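Local coordinates for protein structure-specific endonuclease subunit SLX4 (Thielavia terrestris, PDB 6SEI) that probably serves as the regulatory subunit of the SLX1-SLX4 endonuclease, which cuts branched DNA arising during repair and recombination, at residues F20-T24 with K81-K86. Residues are numbered along the deposited sequence; the frame is centred on the assembly and turned at random.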
ATOM      1  N   PHE B  20     -25.062  21.431 -25.833  1.00 34.96           N
ATOM      2  CA  PHE B  20     -25.333  21.815 -24.454  1.00 33.09           C
ATOM      3  C   PHE B  20     -25.241  23.324 -24.264  1.00 32.56           C
ATOM      4  O   PHE B  20     -25.888  23.874 -23.366  1.00 31.07           O
ATOM      5  CB  PHE B  20     -24.367  21.092 -23.511  1.00 33.90           C
ATOM      6  CG  PHE B  20     -24.692  19.633 -23.301  1.00 33.75           C
ATOM      7  CD1 PHE B  20     -25.634  18.989 -24.091  1.00 33.17           C
ATOM      8  CD2 PHE B  20     -24.053  18.906 -22.311  1.00 30.09           C
ATOM      9  CE1 PHE B  20     -25.928  17.650 -23.898  1.00 33.41           C
ATOM     10  CE2 PHE B  20     -24.345  17.566 -22.113  1.00 31.77           C
ATOM     11  CZ  PHE B  20     -25.284  16.939 -22.907  1.00 29.60           C
ATOM     12  N   ARG B  21     -24.448  24.008 -25.094  1.00 34.15           N
ATOM     13  CA  ARG B  21     -24.394  25.465 -25.028  1.00 33.86           C
ATOM     14  C   ARG B  21     -25.696  26.084 -25.518  1.00 31.49           C
ATOM     15  O   ARG B  21     -26.133  27.117 -24.998  1.00 30.49           O
ATOM     16  CB  ARG B  21     -23.213  25.990 -25.847  1.00 36.53           C
ATOM     17  CG  ARG B  21     -21.880  25.949 -25.121  1.00 39.26           C
ATOM     18  CD  ARG B  21     -20.845  26.821 -25.821  1.00 42.22           C
ATOM     19  NE  ARG B  21     -19.864  26.032 -26.564  1.00 45.87           N
ATOM     20  CZ  ARG B  21     -18.604  25.844 -26.178  1.00 49.57           C
ATOM     21  NH1 ARG B  21     -17.781  25.111 -26.918  1.00 52.08           N
ATOM     22  NH2 ARG B  21     -18.169  26.390 -25.050  1.00 50.49           N
ATOM     23  N   TYR B  22     -26.331  25.462 -26.518  1.00 31.21           N
ATOM     24  CA  TYR B  22     -27.628  25.939 -26.990  1.00 29.01           C
ATOM     25  C   TYR B  22     -28.712  25.713 -25.944  1.00 27.28           C
ATOM     26  O   TYR B  22     -29.606  26.551 -25.782  1.00 25.93           O
ATOM     27  CB  TYR B  22     -28.003  25.245 -28.298  1.00 29.12           C
ATOM     28  CG  TYR B  22     -27.353  25.831 -29.529  1.00 30.38           C
ATOM     29  CD1 TYR B  22     -27.597  27.143 -29.911  1.00 29.82           C
ATOM     30  CD2 TYR B  22     -26.502  25.067 -30.315  1.00 32.53           C
ATOM     31  CE1 TYR B  22     -27.004  27.679 -31.040  1.00 27.81           C
ATOM     32  CE2 TYR B  22     -25.906  25.593 -31.444  1.00 33.92           C
ATOM     33  CZ  TYR B  22     -26.159  26.897 -31.803  1.00 33.00           C
ATOM     34  OH  TYR B  22     -25.564  27.419 -32.929  1.00 34.22           O
ATOM     35  N   ILE B  23     -28.662  24.582 -25.236  1.00 27.73           N
ATOM     36  CA  ILE B  23     -29.641  24.332 -24.183  1.00 27.01           C
ATOM     37  C   ILE B  23     -29.442  25.307 -23.031  1.00 27.74           C
ATOM     38  O   ILE B  23     -30.408  25.871 -22.500  1.00 27.05           O
ATOM     39  CB  ILE B  23     -29.558  22.873 -23.699  1.00 27.08           C
ATOM     40  CG1 ILE B  23     -29.766  21.901 -24.858  1.00 27.53           C
ATOM     41  CG2 ILE B  23     -30.583  22.615 -22.606  1.00 25.55           C
ATOM     42  CD1 ILE B  23     -29.458  20.472 -24.495  1.00 23.36           C
ATOM     43  N   THR B  24     -28.189  25.518 -22.624  1.00 29.22           N
ATOM     44  CA  THR B  24     -27.903  26.463 -21.551  1.00 29.24           C
ATOM     45  C   THR B  24     -28.443  27.845 -21.888  1.00 28.82           C
ATOM     46  O   THR B  24     -29.204  28.433 -21.112  1.00 28.07           O
ATOM     47  CB  THR B  24     -26.397  26.518 -21.292  1.00 30.93           C
ATOM     48  OG1 THR B  24     -25.907  25.189 -21.071  1.00 31.86           O
ATOM     49  CG2 THR B  24     -26.088  27.377 -20.071  1.00 31.05           C
ATOM     50  N   LYS B  81     -28.587  14.054 -20.018  1.00 29.69           N
ATOM     51  CA  LYS B  81     -27.139  14.240 -19.976  1.00 29.20           C
ATOM     52  C   LYS B  81     -26.781  15.660 -19.557  1.00 28.31           C
ATOM     53  O   LYS B  81     -25.900  15.868 -18.716  1.00 28.36           O
ATOM     54  CB  LYS B  81     -26.527  13.927 -21.341  1.00 30.28           C
ATOM     55  CG  LYS B  81     -26.398  12.452 -21.672  1.00 31.79           C
ATOM     56  CD  LYS B  81     -25.682  12.275 -23.008  1.00 33.52           C
ATOM     57  CE  LYS B  81     -25.322  10.819 -23.267  1.00 35.29           C
ATOM     58  NZ  LYS B  81     -24.496  10.659 -24.500  1.00 37.24           N
ATOM     59  N   TRP B  82     -27.467  16.651 -20.137  1.00 27.42           N
ATOM     60  CA  TRP B  82     -27.167  18.050 -19.841  1.00 26.00           C
ATOM     61  C   TRP B  82     -27.378  18.358 -18.365  1.00 25.46           C
ATOM     62  O   TRP B  82     -26.529  18.987 -17.725  1.00 25.18           O
ATOM     63  CB  TRP B  82     -28.033  18.968 -20.706  1.00 25.80           C
ATOM     64  CG  TRP B  82     -27.770  20.433 -20.484  1.00 25.46           C
ATOM     65  CD1 TRP B  82     -26.825  21.202 -21.107  1.00 25.49           C
ATOM     66  CD2 TRP B  82     -28.456  21.305 -19.571  1.00 25.02           C
ATOM     67  NE1 TRP B  82     -26.882  22.494 -20.639  1.00 25.02           N
ATOM     68  CE2 TRP B  82     -27.872  22.583 -19.696  1.00 24.77           C
ATOM     69  CE3 TRP B  82     -29.504  21.127 -18.662  1.00 24.78           C
ATOM     70  CZ2 TRP B  82     -28.304  23.675 -18.948  1.00 24.36           C
ATOM     71  CZ3 TRP B  82     -29.930  22.213 -17.920  1.00 24.34           C
ATOM     72  CH2 TRP B  82     -29.332  23.471 -18.069  1.00 24.20           C
ATOM     73  N   CYS B  83     -28.507  17.915 -17.807  1.00 25.29           N
ATOM     74  CA  CYS B  83     -28.794  18.183 -16.401  1.00 24.77           C
ATOM     75  C   CYS B  83     -27.730  17.575 -15.499  1.00 24.49           C
ATOM     76  O   CYS B  83     -27.228  18.230 -14.579  1.00 24.24           O
ATOM     77  CB  CYS B  83     -30.170  17.632 -16.031  1.00 25.01           C
ATOM     78  SG  CYS B  83     -31.560  18.532 -16.734  1.00 25.27           S
ATOM     79  N   GLU B  84     -27.373  16.314 -15.754  1.00 24.34           N
ATOM     80  CA  GLU B  84     -26.376  15.651 -14.923  1.00 23.81           C
ATOM     81  C   GLU B  84     -25.023  16.334 -15.037  1.00 23.24           C
ATOM     82  O   GLU B  84     -24.284  16.433 -14.051  1.00 22.84           O
ATOM     83  CB  GLU B  84     -26.278  14.181 -15.308  1.00 24.34           C
ATOM     84  CG  GLU B  84     -27.594  13.453 -15.185  1.00 24.91           C
ATOM     85  CD  GLU B  84     -27.417  11.958 -15.143  1.00 25.60           C
ATOM     86  OE1 GLU B  84     -26.442  11.462 -15.751  1.00 25.60           O
ATOM     87  OE2 GLU B  84     -28.246  11.282 -14.496  1.00 26.06           O
ATOM     88  N   SER B  85     -24.679  16.819 -16.231  1.00 23.25           N
ATOM     89  CA  SER B  85     -23.453  17.592 -16.373  1.00 22.93           C
ATOM     90  C   SER B  85     -23.507  18.904 -15.600  1.00 23.16           C
ATOM     91  O   SER B  85     -22.452  19.436 -15.240  1.00 23.37           O
ATOM     92  CB  SER B  85     -23.162  17.852 -17.856  1.00 22.47           C
ATOM     93  OG  SER B  85     -23.927  18.929 -18.364  1.00 22.10           O
ATOM     94  N   LYS B  86     -24.705  19.417 -15.306  1.00 23.24           N
ATOM     95  CA  LYS B  86     -24.876  20.702 -14.634  1.00 23.05           C
ATOM     96  C   LYS B  86     -25.198  20.575 -13.150  1.00 23.07           C
ATOM     97  O   LYS B  86     -25.480  21.594 -12.509  1.00 23.29           O
ATOM     98  CB  LYS B  86     -25.991  21.514 -15.306  1.00 20.18           C
ATOM     99  CG  LYS B  86     -25.743  21.877 -16.753  1.00 20.41           C
ATOM    100  CD  LYS B  86     -24.511  22.734 -16.909  1.00 20.12           C
ATOM    101  CE  LYS B  86     -24.390  23.236 -18.330  1.00 20.39           C
ATOM    102  NZ  LYS B  86     -22.965  23.400 -18.723  1.00 23.57           N
TER
HETATM  103  O   HOH W   1     -22.964  25.302 -21.583  1.00 65.35           O
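The indole of Trp82 is held on both faces: the methyl CG2 of Ile23 rests over the centre of one, 3.9 Å from the centroid of the five-membered ring, and CG of Lys86 lies over the other. At the indole edge, in the ring plane, come CB of Phe20, OG1 of Thr24 and, from the same helix as Trp82, SG of Cys83. The phenyl ring of Phe20 takes the edge of Trp82 against one face in a T-shaped pair, centroids 5.0 Å apart and planes at 86°, with CB of Trp82 almost on the ring normal; CB of Lys81 meets the phenyl edge at CZ. Trp82 reaches from helix 76-85 toward helix 12-29 with its CG opposite the backbone N (chi1 -179°), and chi2 turns NE1 up to Thr24. The hydrogen bond from NE1 of Trp82 to OG1 of Thr24 is 2.9 Å long and lies close to the indole plane, whereas the one from NE1 to O of Phe20 is weak. These contacts join two helices, their local axes crossing at -78°, of the C-terminal Slx4 endonuclease domain, a small helical fold whose sequence family belongs to the helix-turn-helix clan. Phe20 O also accepts the i+4 backbone N-H of Thr24 and its hydroxyl, which approach from opposite faces of the carbonyl plane; the hydroxyl donates to Phe20 O, 2.6 Å from OG1 of Thr24, and accepts from the indole. A leucine in place of Trp82 would probably leave the Thr24 hydroxyl without its indole donor and open a gap between Ile23 and the Lys86 chain. A water donates to OG1 of Thr24 and weakly accepts from NZ of Lys86, which also bonds to the backbone of a chain of another protein; an apolar side chain of that protein packs on Trp82.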